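Local coordinates for MaoC domain protein dehydratase (Chloroflexus aurantiacus, PDB 4E3E) that catalyses the reversible dehydration of beta-methylmalyl-CoA to mesaconyl-CoA in the glyoxylate assimilation cycle, working as a homodimer, at residues F14-I28 with Y100-L114. Numbering follows the deposited sequence.
Sequences FRLGQTIVHATPRTI and YPGDTLSTTSKVIGL
I20 and S109 form a hydrogen-bonded antiparallel pair that joins strand 19-27, the outermost within this chain of a hot-dog fold sheet, to its neighbour 104-116. I20 N donates a nearly straight hydrogen bond to S109 O (2.7 Å, 172°), and S109 N returns one to I20 O. Strand 19-21 runs at 160° to strand 104-114. After the H22 N to T107 O bond, direct pairing stops: segment 23-25 loops away from the neighbouring strand, and water 1 bridges A23 O and T107 N. Pairing resumes, shifted by two residues, with R26 opposite L105. I28 O accepts a hydrogen bond from G102 N of the type II turn 100-103, at 2.6 Å.

On the I20 side, H22 swings its ring back across the pairing, CG lying beside its own backbone N (chi1 -54°), so that NE2 meets S109 OG in the ring plane at 2.8 Å. D79 OD2 is hydrogen-bonded to H22 ND1, and S129 OG to S109 OG, which fixes the imidazole between the central helix 65-80 and the sheet. Further along this face, I28 CD1 lies 3.6 Å from L105 CD1, the two side chains crossing at a slant; I28 also packs on I71 of helix 65-80 and neighbours I63, a probable substrate-binding residue, and L105 packs on V139. At the other end V111 fits its CG2 against Q18 CG (3.6 Å) and the F14 ring, while L114 CD2 reaches F14 CB.

The other face, bearing V21, T27, T104 and T108, meets the second subunit at several points: T27 and T104 pack on P51 of that subunit, whose T50 N bonds to T27 OG1, and this same oxygen lies 2.7 Å from T104 OG1 in a hydroxyl-hydroxyl hydrogen bond.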
loop_
_atom_site.group_PDB
_atom_site.type_symbol
_atom_site.label_atom_id
_atom_site.label_comp_id
_atom_site.label_asym_id
_atom_site.label_seq_id
_atom_site.Cartn_x
_atom_site.Cartn_y
_atom_site.Cartn_z
ATOM N N PHE A 14 -15.253 -21.696 25.297
ATOM C CA PHE A 14 -13.865 -21.922 25.682
ATOM C C PHE A 14 -13.718 -22.968 26.780
ATOM O O PHE A 14 -14.547 -23.056 27.684
ATOM C CB PHE A 14 -13.198 -20.610 26.107
ATOM C CG PHE A 14 -12.979 -19.643 24.973
ATOM C CD1 PHE A 14 -12.006 -19.896 23.994
ATOM C CD2 PHE A 14 -13.733 -18.472 24.884
ATOM C CE1 PHE A 14 -11.803 -19.000 22.946
ATOM C CE2 PHE A 14 -13.533 -17.575 23.843
ATOM C CZ PHE A 14 -12.566 -17.834 22.874
ATOM N N ARG A 15 -12.660 -23.767 26.681
ATOM C CA ARG A 15 -12.340 -24.750 27.706
ATOM C C ARG A 15 -10.933 -24.523 28.237
ATOM O O ARG A 15 -9.981 -24.403 27.456
ATOM C CB ARG A 15 -12.470 -26.175 27.164
ATOM C CG ARG A 15 -13.896 -26.606 26.857
ATOM C CD ARG A 15 -14.770 -26.600 28.104
ATOM N NE ARG A 15 -16.152 -26.968 27.807
ATOM C CZ ARG A 15 -17.083 -26.129 27.355
ATOM N NH1 ARG A 15 -16.796 -24.851 27.138
ATOM N NH2 ARG A 15 -18.311 -26.576 27.119
ATOM N N LEU A 16 -10.806 -24.462 29.563
ATOM C CA LEU A 16 -9.502 -24.331 30.197
ATOM C C LEU A 16 -8.551 -25.402 29.674
ATOM O O LEU A 16 -8.883 -26.581 29.657
ATOM C CB LEU A 16 -9.610 -24.437 31.723
ATOM C CG LEU A 16 -8.274 -24.247 32.456
ATOM C CD1 LEU A 16 -7.772 -22.817 32.270
ATOM C CD2 LEU A 16 -8.383 -24.603 33.931
ATOM N N GLY A 17 -7.374 -24.979 29.242
ATOM C CA GLY A 17 -6.372 -25.909 28.742
ATOM C C GLY A 17 -6.483 -26.276 27.268
ATOM O O GLY A 17 -5.621 -26.990 26.750
ATOM N N GLN A 18 -7.525 -25.819 26.577
ATOM C CA GLN A 18 -7.636 -26.148 25.139
ATOM C C GLN A 18 -6.589 -25.401 24.306
ATOM O O GLN A 18 -6.295 -24.225 24.563
ATOM C CB GLN A 18 -9.050 -25.901 24.585
ATOM C CG GLN A 18 -9.334 -24.465 24.170
ATOM C CD GLN A 18 -10.696 -24.284 23.523
ATOM O OE1 GLN A 18 -11.559 -23.590 24.063
ATOM N NE2 GLN A 18 -10.894 -24.899 22.359
ATOM N N THR A 19 -6.020 -26.102 23.328
ATOM C CA THR A 19 -5.102 -25.500 22.373
ATOM C C THR A 19 -5.823 -25.304 21.044
ATOM O O THR A 19 -6.410 -26.245 20.507
ATOM C CB THR A 19 -3.854 -26.375 22.169
ATOM O OG1 THR A 19 -3.177 -26.501 23.419
ATOM C CG2 THR A 19 -2.896 -25.737 21.162
ATOM N N ILE A 20 -5.791 -24.073 20.535
ATOM C CA ILE A 20 -6.359 -23.756 19.244
ATOM C C ILE A 20 -5.242 -23.508 18.231
ATOM O O ILE A 20 -4.370 -22.647 18.445
ATOM C CB ILE A 20 -7.262 -22.511 19.315
ATOM C CG1 ILE A 20 -8.380 -22.713 20.358
ATOM C CG2 ILE A 20 -7.834 -22.192 17.935
ATOM C CD1 ILE A 20 -9.151 -21.456 20.686
ATOM N N VAL A 21 -5.267 -24.271 17.139
ATOM C CA VAL A 21 -4.325 -24.077 16.033
ATOM C C VAL A 21 -4.985 -23.160 15.004
ATOM O O VAL A 21 -5.972 -23.537 14.394
ATOM C CB VAL A 21 -3.910 -25.423 15.380
ATOM C CG1 VAL A 21 -2.972 -25.183 14.194
ATOM C CG2 VAL A 21 -3.254 -26.329 16.415
ATOM N N HIS A 22 -4.467 -21.961 14.853
ATOM C CA HIS A 22 -5.035 -20.974 13.983
ATOM C C HIS A 22 -4.778 -21.170 12.520
ATOM O O HIS A 22 -3.762 -21.684 12.119
ATOM C CB HIS A 22 -4.625 -19.576 14.430
ATOM C CG HIS A 22 -4.931 -19.281 15.869
ATOM N ND1 HIS A 22 -6.156 -19.182 16.323
ATOM C CD2 HIS A 22 -4.114 -19.086 16.943
ATOM C CE1 HIS A 22 -6.138 -18.922 17.609
ATOM N NE2 HIS A 22 -4.893 -18.866 17.994
ATOM N N ALA A 23 -5.687 -20.691 11.711
ATOM C CA ALA A 23 -5.564 -20.753 10.281
ATOM C C ALA A 23 -4.591 -19.746 9.690
ATOM O O ALA A 23 -4.167 -18.844 10.341
ATOM C CB ALA A 23 -6.921 -20.594 9.651
ATOM N N THR A 24 -4.294 -19.907 8.421
ATOM C CA THR A 24 -3.589 -18.910 7.667
ATOM C C THR A 24 -2.201 -18.550 8.074
ATOM O O THR A 24 -1.922 -17.453 8.414
ATOM C CB THR A 24 -4.393 -17.600 7.647
ATOM O OG1 THR A 24 -5.760 -17.909 7.664
ATOM C CG2 THR A 24 -4.086 -16.813 6.446
ATOM N N PRO A 25 -1.310 -19.507 7.991
ATOM C CA PRO A 25 0.098 -19.236 8.160
ATOM C C PRO A 25 0.556 -18.245 7.109
ATOM O O PRO A 25 0.052 -18.212 6.032
ATOM C CB PRO A 25 0.739 -20.584 7.945
ATOM C CG PRO A 25 -0.216 -21.348 7.177
ATOM C CD PRO A 25 -1.569 -20.858 7.528
ATOM N N ARG A 26 1.468 -17.376 7.484
ATOM C CA ARG A 26 1.773 -16.239 6.686
ATOM C C ARG A 26 3.231 -16.018 6.396
ATOM O O ARG A 26 3.968 -15.721 7.276
ATOM C CB ARG A 26 1.241 -15.033 7.434
ATOM C CG ARG A 26 1.564 -13.721 6.797
ATOM C CD ARG A 26 0.634 -13.445 5.655
ATOM N NE ARG A 26 0.285 -12.052 5.573
ATOM C CZ ARG A 26 1.104 -11.119 5.159
ATOM N NH1 ARG A 26 2.301 -11.447 4.765
ATOM N NH2 ARG A 26 0.715 -9.882 5.132
ATOM N N THR A 27 3.607 -16.085 5.134
ATOM C CA THR A 27 4.957 -15.737 4.691
ATOM C C THR A 27 5.073 -14.221 4.662
ATOM O O THR A 27 4.233 -13.535 4.062
ATOM C CB THR A 27 5.268 -16.312 3.301
ATOM O OG1 THR A 27 5.147 -17.730 3.353
ATOM C CG2 THR A 27 6.682 -15.944 2.848
ATOM N N ILE A 28 6.102 -13.700 5.326
ATOM C CA ILE A 28 6.300 -12.262 5.408
ATOM C C ILE A 28 7.348 -11.836 4.390
ATOM O O ILE A 28 8.452 -12.422 4.320
ATOM C CB ILE A 28 6.658 -11.819 6.842
ATOM C CG1 ILE A 28 5.541 -12.232 7.813
ATOM C CG2 ILE A 28 6.854 -10.308 6.904
ATOM C CD1 ILE A 28 5.873 -11.965 9.274
ATOM N N TYR A 100 12.907 -12.648 9.315
ATOM C CA TYR A 100 13.404 -12.033 8.093
ATOM C C TYR A 100 12.370 -12.176 6.966
ATOM O O TYR A 100 11.534 -13.094 7.018
ATOM C CB TYR A 100 14.700 -12.734 7.662
ATOM C CG TYR A 100 15.883 -12.521 8.593
ATOM C CD1 TYR A 100 16.487 -11.263 8.715
ATOM C CD2 TYR A 100 16.418 -13.583 9.329
ATOM C CE1 TYR A 100 17.576 -11.067 9.552
ATOM C CE2 TYR A 100 17.514 -13.400 10.169
ATOM C CZ TYR A 100 18.089 -12.140 10.275
ATOM O OH TYR A 100 19.164 -11.935 11.103
ATOM N N PRO A 101 12.423 -11.293 5.936
ATOM C CA PRO A 101 11.603 -11.526 4.733
ATOM C C PRO A 101 11.793 -12.946 4.231
ATOM O O PRO A 101 12.942 -13.427 4.178
ATOM C CB PRO A 101 12.201 -10.541 3.704
ATOM C CG PRO A 101 12.766 -9.417 4.544
ATOM C CD PRO A 101 13.250 -10.064 5.820
ATOM N N GLY A 102 10.692 -13.609 3.872
ATOM C CA GLY A 102 10.751 -14.993 3.408
ATOM C C GLY A 102 10.368 -16.006 4.472
ATOM O O GLY A 102 10.069 -17.154 4.152
ATOM N N ASP A 103 10.389 -15.593 5.740
ATOM C CA ASP A 103 9.981 -16.472 6.846
ATOM C C ASP A 103 8.474 -16.609 6.888
ATOM O O ASP A 103 7.756 -15.690 6.482
ATOM C CB ASP A 103 10.485 -15.944 8.201
ATOM C CG ASP A 103 11.995 -16.108 8.376
ATOM O OD1 ASP A 103 12.623 -16.822 7.559
ATOM O OD2 ASP A 103 12.549 -15.522 9.337
ATOM N N THR A 104 8.007 -17.746 7.399
ATOM C CA THR A 104 6.580 -18.013 7.520
ATOM C C THR A 104 6.163 -18.267 8.968
ATOM O O THR A 104 6.715 -19.138 9.645
ATOM C CB THR A 104 6.183 -19.202 6.633
ATOM O OG1 THR A 104 6.598 -18.920 5.289
ATOM C CG2 THR A 104 4.657 -19.456 6.672
ATOM N N LEU A 105 5.160 -17.518 9.420
ATOM C CA LEU A 105 4.692 -17.603 10.799
ATOM C C LEU A 105 3.358 -18.337 10.898
ATOM O O LEU A 105 2.446 -18.126 10.086
ATOM C CB LEU A 105 4.574 -16.203 11.426
ATOM C CG LEU A 105 5.799 -15.267 11.376
ATOM C CD1 LEU A 105 5.571 -14.039 12.241
ATOM C CD2 LEU A 105 7.109 -15.960 11.773
ATOM N N SER A 106 3.266 -19.218 11.885
ATOM C CA SER A 106 1.986 -19.800 12.283
ATOM C C SER A 106 1.792 -19.623 13.786
ATOM O O SER A 106 2.763 -19.512 14.546
ATOM C CB SER A 106 1.878 -21.265 11.869
ATOM O OG SER A 106 3.119 -21.909 11.984
ATOM N N THR A 107 0.535 -19.589 14.202
ATOM C CA THR A 107 0.194 -19.233 15.571
ATOM C C THR A 107 -0.725 -20.285 16.198
ATOM O O THR A 107 -1.589 -20.873 15.530
ATOM C CB THR A 107 -0.421 -17.816 15.635
ATOM O OG1 THR A 107 0.465 -16.893 14.989
ATOM C CG2 THR A 107 -0.611 -17.355 17.100
ATOM N N THR A 108 -0.507 -20.548 17.480
ATOM C CA THR A 108 -1.422 -21.381 18.249
ATOM C C THR A 108 -1.686 -20.640 19.533
ATOM O O THR A 108 -0.823 -19.888 19.995
ATOM C CB THR A 108 -0.816 -22.750 18.588
ATOM O OG1 THR A 108 0.300 -22.550 19.452
ATOM C CG2 THR A 108 -0.346 -23.469 17.330
ATOM N N SER A 109 -2.877 -20.833 20.093
ATOM C CA SER A 109 -3.250 -20.244 21.379
ATOM C C SER A 109 -3.747 -21.316 22.344
ATOM O O SER A 109 -4.455 -22.251 21.945
ATOM C CB SER A 109 -4.346 -19.181 21.212
ATOM O OG SER A 109 -3.853 -18.072 20.484
ATOM N N LYS A 110 -3.378 -21.168 23.614
ATOM C CA LYS A 110 -3.874 -22.034 24.669
ATOM C C LYS A 110 -4.693 -21.224 25.672
ATOM O O LYS A 110 -4.281 -20.150 26.078
ATOM C CB LYS A 110 -2.710 -22.698 25.384
ATOM C CG LYS A 110 -3.138 -23.715 26.426
ATOM C CD LYS A 110 -1.897 -24.310 27.064
ATOM C CE LYS A 110 -2.107 -25.754 27.347
ATOM N NZ LYS A 110 -2.205 -26.025 28.809
ATOM N N VAL A 111 -5.852 -21.743 26.068
ATOM C CA VAL A 111 -6.650 -21.101 27.105
ATOM C C VAL A 111 -6.045 -21.430 28.472
ATOM O O VAL A 111 -5.935 -22.608 28.852
ATOM C CB VAL A 111 -8.128 -21.527 27.045
ATOM C CG1 VAL A 111 -8.930 -20.840 28.143
ATOM C CG2 VAL A 111 -8.713 -21.213 25.678
ATOM N N ILE A 112 -5.636 -20.387 29.192
ATOM C CA ILE A 112 -4.980 -20.540 30.491
ATOM C C ILE A 112 -5.780 -19.880 31.605
ATOM O O ILE A 112 -5.363 -19.882 32.759
ATOM C CB ILE A 112 -3.538 -19.972 30.488
ATOM C CG1 ILE A 112 -3.536 -18.453 30.205
ATOM C CG2 ILE A 112 -2.656 -20.758 29.521
ATOM C CD1 ILE A 112 -2.218 -17.760 30.518
ATOM N N GLY A 113 -6.928 -19.306 31.255
ATOM C CA GLY A 113 -7.773 -18.661 32.247
ATOM C C GLY A 113 -9.163 -18.351 31.742
ATOM O O GLY A 113 -9.343 -18.035 30.565
ATOM N N LEU A 114 -10.139 -18.457 32.644
ATOM C CA LEU A 114 -11.526 -18.094 32.379
ATOM C C LEU A 114 -12.153 -17.473 33.621
ATOM O O LEU A 114 -11.939 -17.958 34.737
ATOM C CB LEU A 114 -12.351 -19.328 31.979
ATOM C CG LEU A 114 -12.091 -20.056 30.657
ATOM C CD1 LEU A 114 -12.909 -21.345 30.573
ATOM C CD2 LEU A 114 -12.386 -19.136 29.479
HETATM O O HOH W 1 -1.571 -19.039 11.945
#